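Local coordinates for encapsidation protein (Lactococcus phage asccphi28, PDB 7JQP), which probably serves as the ASCE-fold ATPase of the phage DNA packaging motor, coupling ATP hydrolysis to translocation of the viral genome, at residues I21-G27 / D219-V225; E294-V299 / M346-E350; A40-L44 / V140-V144. All blocks are in the same frame, centred on the assembly; numbering follows the deposited sequence.

Contact 1 (I21-G27 / D219-V225)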
# COMPACT_ATOMS: atom_id res chain seq x y z
N ILE A 21 6.96 3.25 37.85
CA ILE A 21 6.93 4.00 36.60
C ILE A 21 8.23 4.77 36.48
O ILE A 21 8.61 5.51 37.40
CB ILE A 21 5.72 4.96 36.55
CG1 ILE A 21 4.41 4.16 36.65
CG2 ILE A 21 5.76 5.78 35.27
CD1 ILE A 21 3.16 5.02 36.68
N PHE A 22 8.91 4.61 35.35
CA PHE A 22 10.19 5.25 35.10
C PHE A 22 10.19 5.92 33.73
O PHE A 22 9.59 5.40 32.78
CB PHE A 22 11.34 4.23 35.16
CG PHE A 22 11.26 3.29 36.32
CD1 PHE A 22 11.70 3.68 37.57
CD2 PHE A 22 10.72 2.03 36.16
CE1 PHE A 22 11.62 2.81 38.64
CE2 PHE A 22 10.63 1.16 37.23
CZ PHE A 22 11.08 1.55 38.47
N LEU A 23 10.86 7.06 33.64
CA LEU A 23 11.06 7.77 32.39
C LEU A 23 12.56 7.91 32.16
O LEU A 23 13.26 8.52 32.96
CB LEU A 23 10.40 9.15 32.42
CG LEU A 23 10.55 9.99 31.15
CD1 LEU A 23 9.76 9.39 30.01
CD2 LEU A 23 10.12 11.43 31.41
N VAL A 24 13.05 7.31 31.07
CA VAL A 24 14.46 7.32 30.73
C VAL A 24 14.64 8.11 29.44
O VAL A 24 14.09 7.74 28.39
CB VAL A 24 15.01 5.89 30.58
CG1 VAL A 24 16.52 5.92 30.38
CG2 VAL A 24 14.65 5.05 31.78
N VAL A 25 15.40 9.20 29.52
CA VAL A 25 15.62 10.10 28.39
C VAL A 25 17.12 10.22 28.16
O VAL A 25 17.90 10.23 29.11
CB VAL A 25 14.99 11.49 28.63
CG1 VAL A 25 15.13 12.35 27.38
CG2 VAL A 25 13.53 11.34 29.03
N GLY A 26 17.51 10.33 26.90
CA GLY A 26 18.91 10.45 26.56
C GLY A 26 19.57 9.10 26.40
O GLY A 26 18.94 8.05 26.31
N GLY A 27 20.90 9.15 26.35
CA GLY A 27 21.67 7.93 26.19
C GLY A 27 21.40 7.20 24.90
O GLY A 27 21.26 5.98 24.89
N ASP A 219 4.21 9.67 41.67
CA ASP A 219 3.78 8.50 40.92
C ASP A 219 4.83 7.96 39.95
O ASP A 219 4.61 6.90 39.37
CB ASP A 219 2.50 8.82 40.13
CG ASP A 219 1.50 9.62 40.93
OD1 ASP A 219 1.13 9.19 42.04
OD2 ASP A 219 1.08 10.70 40.45
N TYR A 220 5.95 8.65 39.77
CA TYR A 220 6.93 8.20 38.79
C TYR A 220 8.30 8.76 39.11
O TYR A 220 8.45 9.70 39.89
CB TYR A 220 6.51 8.59 37.36
CG TYR A 220 6.46 10.09 37.13
CD1 TYR A 220 7.59 10.79 36.74
CD2 TYR A 220 5.27 10.79 37.29
CE1 TYR A 220 7.55 12.16 36.53
CE2 TYR A 220 5.22 12.16 37.08
CZ TYR A 220 6.36 12.83 36.70
OH TYR A 220 6.30 14.19 36.49
N CYS A 221 9.31 8.16 38.47
CA CYS A 221 10.70 8.53 38.63
C CYS A 221 11.28 8.83 37.26
O CYS A 221 11.03 8.10 36.29
CB CYS A 221 11.49 7.40 39.30
SG CYS A 221 13.16 7.83 39.79
N VAL A 222 12.07 9.90 37.16
CA VAL A 222 12.67 10.32 35.91
C VAL A 222 14.19 10.22 36.04
O VAL A 222 14.76 10.72 37.01
CB VAL A 222 12.26 11.76 35.52
CG1 VAL A 222 12.95 12.18 34.23
CG2 VAL A 222 10.75 11.85 35.38
N GLN A 223 14.82 9.56 35.07
CA GLN A 223 16.26 9.43 35.02
C GLN A 223 16.75 9.88 33.64
O GLN A 223 16.10 9.61 32.63
CB GLN A 223 16.73 8.00 35.30
CG GLN A 223 18.24 7.92 35.47
CD GLN A 223 18.79 6.54 35.20
OE1 GLN A 223 18.14 5.73 34.55
NE2 GLN A 223 20.05 6.33 35.56
N PHE A 224 17.90 10.54 33.62
CA PHE A 224 18.52 11.04 32.39
C PHE A 224 19.78 10.24 32.13
O PHE A 224 20.62 10.08 33.02
CB PHE A 224 18.84 12.52 32.52
CG PHE A 224 17.65 13.38 32.83
CD1 PHE A 224 16.77 13.77 31.83
CD2 PHE A 224 17.41 13.79 34.13
CE1 PHE A 224 15.68 14.57 32.13
CE2 PHE A 224 16.31 14.58 34.43
CZ PHE A 224 15.45 14.96 33.43
N VAL A 225 19.93 9.73 30.91
CA VAL A 225 21.06 8.89 30.54
C VAL A 225 22.04 9.71 29.71
O VAL A 225 21.70 10.22 28.64
CB VAL A 225 20.61 7.64 29.76
CG1 VAL A 225 21.78 6.68 29.58
CG2 VAL A 225 19.47 6.96 30.48

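Contact 2 (E294-V299 / M346-E350)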
# COMPACT_ATOMS: atom_id res chain seq x y z
N GLU A 294 -0.37 41.01 22.15
CA GLU A 294 0.38 40.14 23.04
C GLU A 294 -0.55 39.14 23.72
O GLU A 294 -1.69 39.48 24.06
CB GLU A 294 1.14 40.94 24.10
CG GLU A 294 2.44 40.33 24.54
CD GLU A 294 3.46 41.37 24.99
OE1 GLU A 294 3.07 42.36 25.66
OE2 GLU A 294 4.65 41.20 24.66
N TYR A 295 -0.10 37.90 23.86
CA TYR A 295 -0.91 36.81 24.41
C TYR A 295 -0.38 36.35 25.75
O TYR A 295 0.83 36.12 25.90
CB TYR A 295 -0.95 35.65 23.41
CG TYR A 295 -1.50 36.04 22.07
CD1 TYR A 295 -2.87 36.01 21.82
CD2 TYR A 295 -0.66 36.46 21.04
CE1 TYR A 295 -3.38 36.37 20.59
CE2 TYR A 295 -1.17 36.83 19.81
CZ TYR A 295 -2.53 36.78 19.59
OH TYR A 295 -3.04 37.14 18.36
N TYR A 296 -1.28 36.19 26.72
CA TYR A 296 -0.95 35.63 28.03
C TYR A 296 -1.93 34.51 28.35
O TYR A 296 -3.14 34.70 28.23
CB TYR A 296 -1.00 36.68 29.14
CG TYR A 296 0.01 37.79 29.01
CD1 TYR A 296 -0.14 38.78 28.06
CD2 TYR A 296 1.11 37.85 29.86
CE1 TYR A 296 0.78 39.81 27.95
CE2 TYR A 296 2.03 38.88 29.76
CZ TYR A 296 1.86 39.85 28.80
OH TYR A 296 2.78 40.87 28.69
N TYR A 297 -1.40 33.36 28.75
CA TYR A 297 -2.20 32.20 29.12
C TYR A 297 -2.18 32.08 30.64
O TYR A 297 -1.10 31.95 31.23
CB TYR A 297 -1.65 30.94 28.46
CG TYR A 297 -2.01 30.80 27.00
CD1 TYR A 297 -1.94 31.90 26.14
CD2 TYR A 297 -2.41 29.59 26.47
CE1 TYR A 297 -2.28 31.78 24.81
CE2 TYR A 297 -2.74 29.46 25.13
CZ TYR A 297 -2.67 30.56 24.31
OH TYR A 297 -3.00 30.44 22.98
N GLN A 298 -3.36 32.12 31.25
CA GLN A 298 -3.47 32.18 32.70
C GLN A 298 -4.45 31.13 33.20
O GLN A 298 -5.28 30.61 32.46
CB GLN A 298 -3.92 33.57 33.18
CG GLN A 298 -3.35 34.74 32.40
CD GLN A 298 -4.21 35.99 32.50
OE1 GLN A 298 -5.44 35.90 32.64
NE2 GLN A 298 -3.59 37.16 32.44
N VAL A 299 -4.34 30.84 34.50
CA VAL A 299 -5.21 29.90 35.19
C VAL A 299 -5.79 30.61 36.41
O VAL A 299 -5.06 31.24 37.17
CB VAL A 299 -4.45 28.63 35.63
CG1 VAL A 299 -5.40 27.61 36.22
CG2 VAL A 299 -3.69 28.05 34.44
N MSE A 346 4.95 31.26 21.31
CA MSE A 346 4.51 32.60 20.95
C MSE A 346 3.61 33.25 22.01
O MSE A 346 3.14 34.37 21.83
CB MSE A 346 3.76 32.57 19.61
CG MSE A 346 4.61 32.32 18.37
SE MSE A 346 3.46 32.35 16.77
CE MSE A 346 4.79 32.37 15.35
N VAL A 347 3.37 32.53 23.11
CA VAL A 347 2.49 33.02 24.17
C VAL A 347 3.25 33.01 25.49
O VAL A 347 4.22 32.27 25.68
CB VAL A 347 1.20 32.17 24.28
CG1 VAL A 347 0.50 32.09 22.94
CG2 VAL A 347 1.51 30.78 24.82
N TYR A 348 2.79 33.85 26.42
CA TYR A 348 3.36 33.95 27.75
C TYR A 348 2.54 33.09 28.71
O TYR A 348 1.31 33.18 28.75
CB TYR A 348 3.37 35.39 28.26
CG TYR A 348 4.42 36.29 27.65
CD1 TYR A 348 5.76 36.17 27.99
CD2 TYR A 348 4.06 37.30 26.75
CE1 TYR A 348 6.72 36.99 27.44
CE2 TYR A 348 5.02 38.13 26.20
CZ TYR A 348 6.34 37.98 26.56
OH TYR A 348 7.31 38.80 26.01
N HIS A 349 3.23 32.26 29.50
CA HIS A 349 2.61 31.40 30.50
C HIS A 349 2.95 31.92 31.89
O HIS A 349 4.08 32.34 32.14
CB HIS A 349 3.06 29.95 30.34
CG HIS A 349 2.46 29.26 29.16
ND1 HIS A 349 1.19 28.71 29.19
CD2 HIS A 349 2.94 29.02 27.92
CE1 HIS A 349 0.92 28.17 28.02
NE2 HIS A 349 1.97 28.34 27.23
N GLU A 350 1.96 31.90 32.79
CA GLU A 350 2.18 32.47 34.12
C GLU A 350 3.33 31.77 34.84
O GLU A 350 4.18 32.44 35.45
CB GLU A 350 0.89 32.38 34.94
CG GLU A 350 -0.11 33.49 34.63
CD GLU A 350 -1.29 33.49 35.57
OE1 GLU A 350 -1.55 32.44 36.21
OE2 GLU A 350 -1.97 34.53 35.68

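Contact 3 (A40-L44 / V140-V144)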
# COMPACT_ATOMS: atom_id res chain seq x y z
N ALA A 40 14.72 -8.02 32.10
CA ALA A 40 13.41 -8.64 32.26
C ALA A 40 13.44 -10.13 31.94
O ALA A 40 12.62 -10.88 32.47
CB ALA A 40 12.40 -7.93 31.35
N LEU A 41 14.38 -10.57 31.10
CA LEU A 41 14.37 -11.94 30.59
C LEU A 41 14.13 -12.95 31.71
O LEU A 41 13.34 -13.88 31.56
CB LEU A 41 15.67 -12.26 29.86
CG LEU A 41 15.91 -11.60 28.51
CD1 LEU A 41 17.20 -12.15 27.89
CD2 LEU A 41 14.74 -11.81 27.57
N ASP A 42 14.84 -12.79 32.83
CA ASP A 42 14.70 -13.76 33.92
C ASP A 42 13.23 -13.93 34.30
O ASP A 42 12.77 -15.05 34.54
CB ASP A 42 15.52 -13.32 35.13
CG ASP A 42 15.80 -14.46 36.08
OD1 ASP A 42 16.65 -15.32 35.75
OD2 ASP A 42 15.18 -14.50 37.17
N ASP A 43 12.48 -12.83 34.34
CA ASP A 43 11.06 -12.91 34.64
C ASP A 43 10.28 -13.53 33.49
O ASP A 43 9.45 -14.42 33.70
CB ASP A 43 10.51 -11.52 34.97
CG ASP A 43 11.15 -10.92 36.20
OD1 ASP A 43 12.39 -10.96 36.31
OD2 ASP A 43 10.41 -10.40 37.06
N LEU A 44 10.56 -13.10 32.26
CA LEU A 44 9.79 -13.61 31.13
C LEU A 44 10.06 -15.09 30.92
O LEU A 44 9.13 -15.86 30.63
CB LEU A 44 10.13 -12.84 29.85
CG LEU A 44 9.67 -11.39 29.70
CD1 LEU A 44 10.47 -10.50 30.64
CD2 LEU A 44 9.78 -10.92 28.27
N VAL A 140 0.96 -9.89 31.78
CA VAL A 140 1.94 -8.86 31.42
C VAL A 140 2.44 -8.16 32.68
O VAL A 140 1.65 -7.60 33.45
CB VAL A 140 1.33 -7.85 30.43
CG1 VAL A 140 2.38 -6.86 29.96
CG2 VAL A 140 0.69 -8.58 29.27
N LYS A 141 3.77 -8.16 32.87
CA LYS A 141 4.39 -7.49 34.00
C LYS A 141 5.21 -6.27 33.59
O LYS A 141 5.45 -5.40 34.44
CB LYS A 141 5.31 -8.45 34.77
CG LYS A 141 6.01 -7.83 35.98
CD LYS A 141 7.06 -8.77 36.57
CE LYS A 141 7.66 -8.20 37.86
NZ LYS A 141 8.82 -9.00 38.34
N TYR A 142 5.63 -6.18 32.33
CA TYR A 142 6.47 -5.10 31.85
C TYR A 142 5.82 -4.46 30.64
O TYR A 142 5.35 -5.17 29.74
CB TYR A 142 7.87 -5.60 31.48
CG TYR A 142 8.69 -6.17 32.62
CD1 TYR A 142 9.50 -5.35 33.39
CD2 TYR A 142 8.65 -7.52 32.91
CE1 TYR A 142 10.26 -5.87 34.43
CE2 TYR A 142 9.40 -8.05 33.95
CZ TYR A 142 10.20 -7.22 34.70
OH TYR A 142 10.94 -7.75 35.73
N LEU A 143 5.80 -3.13 30.61
CA LEU A 143 5.36 -2.37 29.44
C LEU A 143 6.44 -1.36 29.12
O LEU A 143 6.79 -0.53 29.97
CB LEU A 143 4.02 -1.68 29.69
CG LEU A 143 3.51 -0.78 28.57
CD1 LEU A 143 3.67 -1.44 27.21
CD2 LEU A 143 2.06 -0.41 28.81
N VAL A 144 6.98 -1.42 27.90
CA VAL A 144 8.07 -0.55 27.48
C VAL A 144 7.58 0.29 26.30
O VAL A 144 7.21 -0.25 25.25
CB VAL A 144 9.33 -1.33 27.10
CG1 VAL A 144 10.43 -0.38 26.65
CG2 VAL A 144 9.79 -2.17 28.27

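Contact 1 (I21-G27 / D219-V225)
The amide of Q223 points almost straight at L23 O (174° at the hydrogen), the middle one of five backbone hydrogen bonds joining the parallel strands 21-26 and 221-225. The bonds alternate in direction. C221, Q223 and V225 give their N-H groups to the carbonyls of I21, L23 and V25, and L23 and V25 return theirs to C221 O and Q223 O. The Q223 N to L23 O distance is 2.8 Å; V25 N to Q223 O is longer, 3.2 Å. Each of these five carbonyls also receives a CA-H...O contact.

On one face L23 and V222 lie alongside each other, L23 CB 4.0 Å from V222 CG2. On the other, F22 CD1 touches C221 CB. At the strand start chi1 of -60° turns I21 CG2 onto Y220 CB, 3.6 Å away.

D219 OD1 forms a salt bridge with R240 of the second subunit. F22 and V24 bond through their backbones to strand 183-188, the neighbour on the other side of 21-26, while K32 NZ donates to G26 O at the start of a probable Walker A loop. The facing N-H and C=O groups are largely paired, and the faces are mostly apolar apart from Q223, whose OE1 is bound by W9 NE1. Strand 21-26, which leads into the probable phosphate-binding loop, is thus held in the sheet mainly by backbone bonds.

Contact 2 (E294-V299 / M346-E350)
V347 lies over a face of the Y297 ring, and this is the apolar centre of the contact. Its CG2 is 3.9 Å from the ring centroid and 14° off the normal, a CH-pi contact. With chi1 -53° the two methyls split, CG2 over the ring face and CG1 at its rim by Y297 CE1, where it also meets Y295 CB. H349 runs alongside Y297, its ND1 3.7 Å from Y297 CB.

On the opposite face of the sheet from Y297 and H349, Y296 and Y348 point the same way with planes 25° apart, yet slid so far that the rings barely overlap; Y348 CB sits 3.7 Å from Y296 CD2.

Two firm parallel-strand bonds hold the backbones, Y348 N to Y295 O and the almost straight Y297 N to Y348 O at 2.7 Å; E350 N to Y297 O is weak. At the polar margin E294 approaches the edge of the Y348 ring, OE2 3.5 Å from CE2, and the E350 carboxylate crosses the aliphatic part of Q298.

Within the chain, strand 348-349 is the outermost strand of a mixed sheet, beside 293-300, whose other neighbour is 280-288. Helix 328-343 covers V347 and Y297 through L341, and helix 352-365 brings W358 against Y297 and V299.

Contact 3 (A40-L44 / V140-V144)
Y142, on a parallel strand of the ATPase sheet, meets A40, D43 and L44 of helix 32-46, which follows the probable P-loop and packs on the central sheet of the ASCE fold. The helix and strand segments run at 145° to each other, with axes 9.8 Å apart, so the gap is bridged by side chains.

From CB the tyrosine leans toward the helix, its CG anti to the carbonyl carbon (chi1 -64°). Along one side of the ring, CD2 lies 4.2 Å from L44 CD1, and CE2 comes 3.8 Å from D43 CB, which stands at the ring edge. A40 CB sits over the centre of one face, 3.9 Å from the centroid of the Y142 ring, a CH-pi contact. The side chain ends in OH, which gives a weak hydrogen bond to D43 OD2 at 3.0 Å.

That carboxylate oxygen is shared. K141, its chain fully extended beyond CG, reaches across to it in a salt bridge, and the lysine ammonium also makes a long, weak ion pair with D181. The lysine charge would probably favour the ionised aspartate. The carboxylate plane stands at 78° to the tyrosine ring. The modelled length of the bridge from K141 NZ to D43 OD2, 2.5 Å, is improbably short, and its exact value is uncertain at this resolution.

Contacts 1 and 3 belong to the same ATPase sheet, their centres about 18 Å apart: contact 1 joins two neighbouring buried strands, whereas contact 3 lays the helix that follows strand 21-26 against another strand. Contact 3 is also buried, though its D43 and K141 are partly exposed. Contact 2 lies in a separate sheet, its centre about 29 Å from that of contact 1 and about 43 Å from that of contact 3, and is only partly buried. Chemistry follows place. Backbone bonds dominate contact 1, with mostly apolar faces; contact 2 has fewer such bonds and relies on aromatic rings; contact 3 depends on side chains, an apolar face ending in a charged pair. Among the three, contact 1 alone touches another subunit.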